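Local coordinates for Fe-regulated protein B (Neisseria meningitidis, PDB 4AIP), which serves as a TonB-dependent iron transporter of the outer membrane, perhaps taking up siderophore-bound iron, at residues Thr69-Leu74 against Val147-Gly152; Asp262-Val267 against Leu313-Lys318; Ala328-Leu333 against Arg362-Asn367. All blocks are in the same frame, centred on the assembly; numbering follows the deposited sequence.

Contact 1: residues Thr69-Leu74 against Val147-Gly152; sequences TNIVTL and VSVQKG
The flat groups meeting between Asn70–Val72 and Val147–Ser148 are peptide units and one side-chain amide; no aromatic ring takes part. The Asn70 side-chain amide has its OD1 3.8 Å from Ser148 OG, a loose approach, while the Val147 N-H reaches Val72 O at 3.3 Å. The strands meet in a classic beta bulge in the sheet of the plug domain: Ile71 and Val72 both face the single residue Val147 on the antiparallel strand 144-151. Val147 O consequently receives two amides, both weakly, one from Ile71 N at 2.7 Å but badly bent, the other from Val72 N at 3.3 Å and straighter. Asn70 has a left-handed backbone conformation, which asparagine tolerates well, and this probably helps turn the chain into the corner at Ile71 and Val72. Beta-branched valines suit the extended backbone at Val72 and Val147, within the bulge itself. These two lie side by side on one face, CB to CB 4.2 Å, and that face is covered by Leu88 and Met85 of helix 85-88. Ile71 instead crosses Val149 at a slant, Ile71 CD1 meeting Val149 CG1 at 3.5 Å; Ile71 also touches Glu92, and Val149 touches Leu109. Thr69 turns its hydroxyl away from Ser148 and bonds Asp61. Serine fits position 148 because its short hydroxyl can stand in for a backbone carbonyl. With OG anti to its own carbonyl carbon (chi1 -73°), it faces the backbone N-H of Asn70, and Asn70 N donates to Ser148 OG at 2.6 Å in an almost straight bond of 173°.

Contact 2: residues Asp262-Val267 against Leu313-Lys318; sequences DDHRIV and LAYTGK
His264 and Tyr315 stand side by side on one face of an antiparallel strand pair, His264 CD2 coming in the plane of the tyrosine ring, at its edge, to 3.0 Å from Tyr315 OH. Next to them Ile266 crosses the same tyrosine, Ile266 CG1 to Tyr315 CD1 3.8 Å, while the CG2 branch of Ile266 reaches Leu313 CD1 at 3.6 Å. Tyr315 CG is anti to the backbone N (chi1 166°), which swings the ring along its own strand until Gly317 N lies 3.5 Å above one ring face. Glycine suits that place, since a beta carbon would collide with Tyr315 OH. Behind these side chains the backbones are bonded in regular register. Arg265 pairs with Thr316 and Val267 with Ala314 through two hydrogen bonds each, and Lys318 N closes the end on Asp263 O at 2.8 Å. Asp263 and Lys318 cross at about a right angle, Asp263 OD1 and Lys318 NZ 4.8 Å apart, too far for contact but perhaps mutually attractive.

Further out, Phe259 of the preceding strand meets the His264 ring and also touches Ile266. Arg265, on the opposite face, turned toward the plug side, runs extended to a salt bridge with Asp213 and a hydrogen bond to Thr258. The pair belongs to the antiparallel wall of the TonB-dependent transporter barrel, near the turns that end these strands. The chemistry implies a two-sided wall: His264, Tyr315 and Ile266 outward, consistent with a place near the membrane interface, and a charge-paired Arg265 inward among Val267, Ala314 and Thr316.

Contact 3: residues Ala328-Leu333 against Arg362-Asn367; sequences ANAYVL and RGANFN
Tyr331 folds its ring over Gly363 across two neighbouring antiparallel strands of the transmembrane barrel, a pairing that resembles the aromatic rescue of glycine. This is a CH-pi contact: Gly363 CA lies 3.8 Å from the Tyr331 ring centroid, 22° off the normal. With chi1 at 62°, CG sits between the backbone N and carbonyl carbon, bringing the ring down across the neighbouring strand; any beta carbon on Gly363 would strike it. A second CH-pi contact, on the opposite face, sets Ala328 CB over the Phe366 ring, displaced toward its rim.

Backbone hydrogen bonds join Tyr331 with Gly363, Tyr331 N to Gly363 O at 2.9 Å and Gly363 N back to Tyr331 O. Asn365 N likewise bonds Asn329 O, though the return bond is weak.

Among polar side chains, Asn329 and Asn365 lie alongside each other on the inner, buried face, where Tyr331 and Asn365 touch plug-domain residues Ala124 and Asn123. Asn365 OD1 is satisfied by Asn383.

On the outer face, small Ala330 and Ala364 let the strands come close, Ala330 CA to Ala364 CA 4.1 Å. Extended Arg362 lies beside Val332; Arg362 NH1, a polar atom buried here without a partner in the model, is 3.5 Å from Val332 CG2.

In the fold
Contacts 2 and 3 are successive pieces of one barrel wall, with centres 14 Å apart. Strands 302-318 and 325-339 are neighbours that join them directly: Leu313 N lies 2.8 Å from Ala330 O and Tyr315 N 2.9 Å from Ala328 O, both probable hydrogen bonds. Contact 1 belongs to the plug inside the barrel, its centre about 23 Å from that of contact 2 and 21 Å from that of contact 3, without touching either. The bound detergent N8E comes within about 8 Å of the Val267 side chain and about 11 Å of that of Val332. Strand 264-276, which starts in contact 2, also carries His270 and Lys272 of the detergent pocket.

Contact 1: residues Thr69-Leu74 against Val147-Gly152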
loop_
_atom_site.group_PDB
_atom_site.type_symbol
_atom_site.label_atom_id
_atom_site.label_comp_id
_atom_site.label_asym_id
_atom_site.label_seq_id
_atom_site.Cartn_x
_atom_site.Cartn_y
_atom_site.Cartn_z
ATOM N N THR B 69 -26.019 27.575 6.546
ATOM C CA THR B 69 -26.317 26.258 6.048
ATOM C C THR B 69 -25.740 26.171 4.656
ATOM O O THR B 69 -25.912 27.073 3.870
ATOM C CB THR B 69 -27.871 25.970 6.066
ATOM O OG1 THR B 69 -28.338 25.935 7.428
ATOM C CG2 THR B 69 -28.206 24.630 5.391
ATOM N N ASN B 70 -25.088 25.050 4.354
ATOM C CA ASN B 70 -24.645 24.746 2.993
ATOM C C ASN B 70 -23.753 25.813 2.435
ATOM O O ASN B 70 -24.010 26.339 1.363
ATOM C CB ASN B 70 -25.843 24.554 2.047
ATOM C CG ASN B 70 -26.525 23.220 2.235
ATOM O OD1 ASN B 70 -26.175 22.447 3.107
ATOM N ND2 ASN B 70 -27.494 22.937 1.393
ATOM N N ILE B 71 -22.719 26.144 3.193
ATOM C CA ILE B 71 -21.704 27.099 2.758
ATOM C C ILE B 71 -21.020 26.576 1.514
ATOM O O ILE B 71 -20.771 27.305 0.577
ATOM C CB ILE B 71 -20.623 27.265 3.827
ATOM C CG1 ILE B 71 -21.093 28.183 4.925
ATOM C CG2 ILE B 71 -19.365 27.860 3.276
ATOM C CD1 ILE B 71 -20.115 28.179 6.038
ATOM N N VAL B 72 -20.728 25.290 1.529
ATOM C CA VAL B 72 -20.160 24.625 0.386
ATOM C C VAL B 72 -21.127 23.568 -0.060
ATOM O O VAL B 72 -21.595 22.784 0.739
ATOM C CB VAL B 72 -18.833 23.951 0.749
ATOM C CG1 VAL B 72 -18.231 23.338 -0.473
ATOM C CG2 VAL B 72 -17.885 24.966 1.413
ATOM N N THR B 73 -21.433 23.565 -1.344
ATOM C CA THR B 73 -22.228 22.516 -1.892
ATOM C C THR B 73 -21.293 21.673 -2.733
ATOM O O THR B 73 -20.236 22.125 -3.209
ATOM C CB THR B 73 -23.393 22.967 -2.806
ATOM O OG1 THR B 73 -22.941 23.782 -3.829
ATOM C CG2 THR B 73 -24.211 23.808 -2.227
ATOM N N LEU B 74 -21.689 20.425 -2.912
ATOM C CA LEU B 74 -20.940 19.509 -3.740
ATOM C C LEU B 74 -20.741 20.058 -5.179
ATOM O O LEU B 74 -19.695 19.869 -5.783
ATOM C CB LEU B 74 -21.682 18.173 -3.842
ATOM C CG LEU B 74 -20.904 17.105 -4.604
ATOM C CD1 LEU B 74 -19.574 16.821 -3.908
ATOM C CD2 LEU B 74 -21.707 15.818 -4.639
ATOM N N VAL B 147 -20.877 21.401 3.644
ATOM C CA VAL B 147 -20.340 21.994 4.855
ATOM C C VAL B 147 -21.264 23.132 5.241
ATOM O O VAL B 147 -21.695 23.920 4.391
ATOM C CB VAL B 147 -18.904 22.501 4.654
ATOM C CG1 VAL B 147 -18.325 22.932 5.944
ATOM C CG2 VAL B 147 -18.038 21.391 4.064
ATOM N N SER B 148 -21.584 23.194 6.531
ATOM C CA SER B 148 -22.391 24.233 7.155
ATOM C C SER B 148 -21.666 24.635 8.436
ATOM O O SER B 148 -20.711 23.969 8.866
ATOM C CB SER B 148 -23.773 23.667 7.536
ATOM O OG SER B 148 -24.638 23.440 6.406
ATOM N N VAL B 149 -22.112 25.725 9.040
ATOM C CA VAL B 149 -21.456 26.290 10.247
ATOM C C VAL B 149 -22.542 26.793 11.203
ATOM O O VAL B 149 -23.619 27.230 10.790
ATOM C CB VAL B 149 -20.395 27.391 9.875
ATOM C CG1 VAL B 149 -21.082 28.598 9.374
ATOM C CG2 VAL B 149 -19.483 27.744 11.016
ATOM N N GLN B 150 -22.280 26.637 12.481
ATOM C CA GLN B 150 -23.163 27.156 13.507
ATOM C C GLN B 150 -22.244 27.743 14.554
ATOM O O GLN B 150 -21.274 27.071 15.006
ATOM C CB GLN B 150 -24.168 26.082 14.036
ATOM C CG GLN B 150 -23.805 25.293 15.316
ATOM C CD GLN B 150 -23.916 26.064 16.695
ATOM O OE1 GLN B 150 -24.344 27.228 16.813
ATOM N NE2 GLN B 150 -23.491 25.370 17.742
ATOM N N LYS B 151 -22.529 28.991 14.924
ATOM C CA LYS B 151 -21.549 29.812 15.649
ATOM C C LYS B 151 -22.072 30.128 17.010
ATOM O O LYS B 151 -23.270 30.383 17.168
ATOM C CB LYS B 151 -21.275 31.099 14.888
ATOM C CG LYS B 151 -20.888 30.877 13.443
ATOM C CD LYS B 151 -20.494 32.213 12.750
ATOM C CE LYS B 151 -20.918 32.135 11.293
ATOM N NZ LYS B 151 -20.288 33.127 10.404
ATOM N N GLY B 152 -21.187 30.098 18.009
ATOM C CA GLY B 152 -21.607 30.378 19.409
ATOM C C GLY B 152 -22.462 29.227 19.982
ATOM O O GLY B 152 -22.478 28.084 19.432
#

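Contact 2: residues Asp262-Val267 against Leu313-Lys318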
loop_
_atom_site.group_PDB
_atom_site.type_symbol
_atom_site.label_atom_id
_atom_site.label_comp_id
_atom_site.label_asym_id
_atom_site.label_seq_id
_atom_site.Cartn_x
_atom_site.Cartn_y
_atom_site.Cartn_z
ATOM N N ASP B 262 -40.893 5.973 0.226
ATOM C CA ASP B 262 -39.773 6.903 0.405
ATOM C C ASP B 262 -39.802 7.713 1.671
ATOM O O ASP B 262 -39.206 8.809 1.713
ATOM C CB ASP B 262 -39.632 7.854 -0.789
ATOM C CG ASP B 262 -39.259 7.115 -2.045
ATOM O OD1 ASP B 262 -39.075 5.860 -1.988
ATOM O OD2 ASP B 262 -39.144 7.779 -3.103
ATOM N N ASP B 263 -40.476 7.181 2.686
ATOM C CA ASP B 263 -40.560 7.857 3.949
ATOM C C ASP B 263 -39.631 7.222 4.988
ATOM O O ASP B 263 -39.497 7.686 6.107
ATOM C CB ASP B 263 -42.040 8.043 4.350
ATOM C CG ASP B 263 -42.716 9.237 3.598
ATOM O OD1 ASP B 263 -42.032 10.233 3.192
ATOM O OD2 ASP B 263 -43.948 9.183 3.400
ATOM N N HIS B 264 -38.924 6.185 4.583
ATOM C CA HIS B 264 -37.958 5.532 5.448
ATOM C C HIS B 264 -36.593 5.308 4.774
ATOM O O HIS B 264 -36.524 4.937 3.590
ATOM C CB HIS B 264 -38.519 4.179 5.873
ATOM C CG HIS B 264 -39.702 4.284 6.778
ATOM N ND1 HIS B 264 -40.968 4.631 6.328
ATOM C CD2 HIS B 264 -39.813 4.096 8.120
ATOM C CE1 HIS B 264 -41.801 4.656 7.356
ATOM N NE2 HIS B 264 -41.130 4.329 8.452
ATOM N N ARG B 265 -35.512 5.505 5.530
ATOM C CA ARG B 265 -34.179 5.244 5.018
ATOM C C ARG B 265 -33.165 4.773 6.077
ATOM O O ARG B 265 -33.034 5.424 7.125
ATOM C CB ARG B 265 -33.648 6.475 4.316
ATOM C CG ARG B 265 -32.237 6.230 3.655
ATOM C CD ARG B 265 -31.760 7.431 2.852
ATOM N NE ARG B 265 -30.447 7.225 2.226
ATOM C CZ ARG B 265 -30.194 6.458 1.152
ATOM N NH1 ARG B 265 -31.134 5.703 0.571
ATOM N NH2 ARG B 265 -28.955 6.392 0.697
ATOM N N ILE B 266 -32.431 3.679 5.786
ATOM C CA ILE B 266 -31.325 3.240 6.648
ATOM C C ILE B 266 -30.078 3.325 5.804
ATOM O O ILE B 266 -30.084 2.871 4.687
ATOM C CB ILE B 266 -31.498 1.821 7.199
ATOM C CG1 ILE B 266 -32.620 1.794 8.207
ATOM C CG2 ILE B 266 -30.283 1.363 7.956
ATOM C CD1 ILE B 266 -33.669 0.707 7.953
ATOM N N VAL B 267 -29.005 3.878 6.359
ATOM C CA VAL B 267 -27.753 3.994 5.673
ATOM C C VAL B 267 -26.626 3.463 6.538
ATOM O O VAL B 267 -26.520 3.788 7.725
ATOM C CB VAL B 267 -27.478 5.474 5.307
ATOM C CG1 VAL B 267 -26.153 5.590 4.597
ATOM C CG2 VAL B 267 -28.550 5.961 4.384
ATOM N N LEU B 313 -24.300 4.160 11.591
ATOM C CA LEU B 313 -25.602 3.681 11.164
ATOM C C LEU B 313 -26.593 4.815 11.332
ATOM O O LEU B 313 -26.662 5.420 12.422
ATOM C CB LEU B 313 -26.061 2.530 12.015
ATOM C CG LEU B 313 -27.443 1.936 11.647
ATOM C CD1 LEU B 313 -27.483 1.292 10.268
ATOM C CD2 LEU B 313 -27.789 0.843 12.690
ATOM N N ALA B 314 -27.381 5.086 10.307
ATOM C CA ALA B 314 -28.243 6.212 10.344
ATOM C C ALA B 314 -29.554 5.819 9.851
ATOM O O ALA B 314 -29.666 5.113 8.817
ATOM C CB ALA B 314 -27.696 7.394 9.382
ATOM N N TYR B 315 -30.576 6.354 10.497
ATOM C CA TYR B 315 -31.932 6.089 10.085
ATOM C C TYR B 315 -32.693 7.401 10.003
ATOM O O TYR B 315 -32.542 8.251 10.871
ATOM C CB TYR B 315 -32.610 5.173 11.098
ATOM C CG TYR B 315 -34.106 5.123 10.937
ATOM C CD1 TYR B 315 -34.670 4.535 9.827
ATOM C CD2 TYR B 315 -34.953 5.673 11.895
ATOM C CE1 TYR B 315 -36.032 4.480 9.655
ATOM C CE2 TYR B 315 -36.329 5.585 11.753
ATOM C CZ TYR B 315 -36.853 4.996 10.629
ATOM O OH TYR B 315 -38.217 4.967 10.458
ATOM N N THR B 316 -33.509 7.581 8.969
ATOM C CA THR B 316 -34.502 8.633 9.000
ATOM C C THR B 316 -35.886 8.138 8.536
ATOM O O THR B 316 -36.033 7.567 7.445
ATOM C CB THR B 316 -34.085 9.916 8.235
ATOM O OG1 THR B 316 -34.640 9.866 6.929
ATOM C CG2 THR B 316 -32.553 10.099 8.119
ATOM N N GLY B 317 -36.891 8.357 9.384
ATOM C CA GLY B 317 -38.287 8.096 9.030
ATOM C C GLY B 317 -39.113 9.370 9.066
ATOM O O GLY B 317 -38.884 10.245 9.875
ATOM N N LYS B 318 -40.079 9.448 8.172
ATOM C CA LYS B 318 -40.949 10.599 8.009
ATOM C C LYS B 318 -42.388 10.110 7.996
ATOM O O LYS B 318 -42.635 9.046 7.426
ATOM C CB LYS B 318 -40.693 11.199 6.635
ATOM C CG LYS B 318 -39.888 12.451 6.630
ATOM C CD LYS B 318 -39.637 12.883 5.231
ATOM C CE LYS B 318 -38.486 12.095 4.639
ATOM N NZ LYS B 318 -38.038 12.825 3.447
#

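Contact 3: residues Ala328-Leu333 against Arg362-Asn367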
loop_
_atom_site.group_PDB
_atom_site.type_symbol
_atom_site.label_atom_id
_atom_site.label_comp_id
_atom_site.label_asym_id
_atom_site.label_seq_id
_atom_site.Cartn_x
_atom_site.Cartn_y
_atom_site.Cartn_z
ATOM N N ALA B 328 -32.029 9.302 13.548
ATOM C CA ALA B 328 -31.204 8.660 14.514
ATOM C C ALA B 328 -29.915 8.263 13.819
ATOM O O ALA B 328 -29.869 8.213 12.583
ATOM C CB ALA B 328 -31.932 7.471 15.124
ATOM N N ASN B 329 -28.916 7.933 14.623
ATOM C CA ASN B 329 -27.515 7.904 14.235
ATOM C C ASN B 329 -26.955 7.036 15.406
ATOM O O ASN B 329 -27.330 7.244 16.562
ATOM C CB ASN B 329 -27.009 9.377 14.333
ATOM C CG ASN B 329 -25.560 9.524 14.168
ATOM O OD1 ASN B 329 -24.963 8.818 13.420
ATOM N ND2 ASN B 329 -24.987 10.492 14.785
ATOM N N ALA B 330 -26.132 6.040 15.101
ATOM C CA ALA B 330 -25.304 5.370 16.125
ATOM C C ALA B 330 -24.005 5.137 15.418
ATOM O O ALA B 330 -23.993 4.725 14.267
ATOM C CB ALA B 330 -25.917 4.037 16.576
ATOM N N TYR B 331 -22.895 5.411 16.068
ATOM C CA TYR B 331 -21.661 5.392 15.335
ATOM C C TYR B 331 -20.557 4.976 16.247
ATOM O O TYR B 331 -20.723 4.973 17.452
ATOM C CB TYR B 331 -21.345 6.810 14.821
ATOM C CG TYR B 331 -21.147 7.892 15.878
ATOM C CD1 TYR B 331 -19.903 8.120 16.428
ATOM C CD2 TYR B 331 -22.211 8.704 16.280
ATOM C CE1 TYR B 331 -19.704 9.109 17.394
ATOM C CE2 TYR B 331 -22.026 9.704 17.207
ATOM C CZ TYR B 331 -20.774 9.891 17.759
ATOM O OH TYR B 331 -20.605 10.878 18.656
ATOM N N VAL B 332 -19.403 4.696 15.658
ATOM C CA VAL B 332 -18.150 4.514 16.413
ATOM C C VAL B 332 -17.030 5.223 15.669
ATOM O O VAL B 332 -16.782 4.922 14.524
ATOM C CB VAL B 332 -17.825 3.008 16.645
ATOM C CG1 VAL B 332 -17.928 2.247 15.371
ATOM C CG2 VAL B 332 -16.479 2.785 17.232
ATOM N N LEU B 333 -16.385 6.182 16.336
ATOM C CA LEU B 333 -15.414 7.064 15.756
ATOM C C LEU B 333 -14.114 6.684 16.413
ATOM O O LEU B 333 -14.057 6.525 17.666
ATOM C CB LEU B 333 -15.765 8.478 16.168
ATOM C CG LEU B 333 -15.562 9.698 15.300
ATOM C CD1 LEU B 333 -15.961 10.889 16.137
ATOM C CD2 LEU B 333 -14.140 9.834 14.834
ATOM N N ARG B 362 -17.984 6.271 21.010
ATOM C CA ARG B 362 -19.247 5.626 20.693
ATOM C C ARG B 362 -20.378 6.545 20.933
ATOM O O ARG B 362 -20.556 7.060 22.009
ATOM C CB ARG B 362 -19.479 4.399 21.539
ATOM C CG ARG B 362 -18.560 3.212 21.161
ATOM C CD ARG B 362 -18.776 2.003 22.150
ATOM N NE ARG B 362 -18.106 0.738 21.797
ATOM C CZ ARG B 362 -17.028 0.634 21.022
ATOM N NH1 ARG B 362 -16.635 1.691 20.512
ATOM N NH2 ARG B 362 -16.353 -0.440 20.696
ATOM N N GLY B 363 -21.208 6.750 19.955
ATOM C CA GLY B 363 -22.268 7.663 20.221
ATOM C C GLY B 363 -23.560 7.252 19.607
ATOM O O GLY B 363 -23.594 6.411 18.678
ATOM N N ALA B 364 -24.619 7.845 20.093
ATOM C CA ALA B 364 -25.896 7.718 19.401
ATOM C C ALA B 364 -26.717 8.951 19.636
ATOM O O ALA B 364 -26.659 9.567 20.722
ATOM C CB ALA B 364 -26.678 6.493 19.963
ATOM N N ASN B 365 -27.539 9.282 18.669
ATOM C CA ASN B 365 -28.439 10.411 18.829
ATOM C C ASN B 365 -29.812 10.057 18.357
ATOM O O ASN B 365 -29.951 9.423 17.339
ATOM C CB ASN B 365 -27.948 11.550 17.965
ATOM C CG ASN B 365 -26.588 11.991 18.361
ATOM O OD1 ASN B 365 -26.416 12.572 19.430
ATOM N ND2 ASN B 365 -25.600 11.695 17.531
ATOM N N PHE B 366 -30.844 10.461 19.083
ATOM C CA PHE B 366 -32.178 10.313 18.565
ATOM C C PHE B 366 -32.913 11.616 18.571
ATOM O O PHE B 366 -32.912 12.344 19.553
ATOM C CB PHE B 366 -32.956 9.390 19.495
ATOM C CG PHE B 366 -32.654 7.966 19.283
ATOM C CD1 PHE B 366 -31.507 7.378 19.819
ATOM C CD2 PHE B 366 -33.534 7.200 18.534
ATOM C CE1 PHE B 366 -31.250 5.985 19.604
ATOM C CE2 PHE B 366 -33.291 5.840 18.286
ATOM C CZ PHE B 366 -32.149 5.219 18.827
ATOM N N ASN B 367 -33.693 11.835 17.544
ATOM C CA ASN B 367 -34.268 13.127 17.372
ATOM C C ASN B 367 -35.620 12.986 16.754
ATOM O O ASN B 367 -35.715 12.377 15.699
ATOM C CB ASN B 367 -33.397 13.812 16.354
ATOM C CG ASN B 367 -33.474 15.218 16.484
ATOM O OD1 ASN B 367 -32.820 15.752 17.371
ATOM N ND2 ASN B 367 -34.338 15.879 15.689
#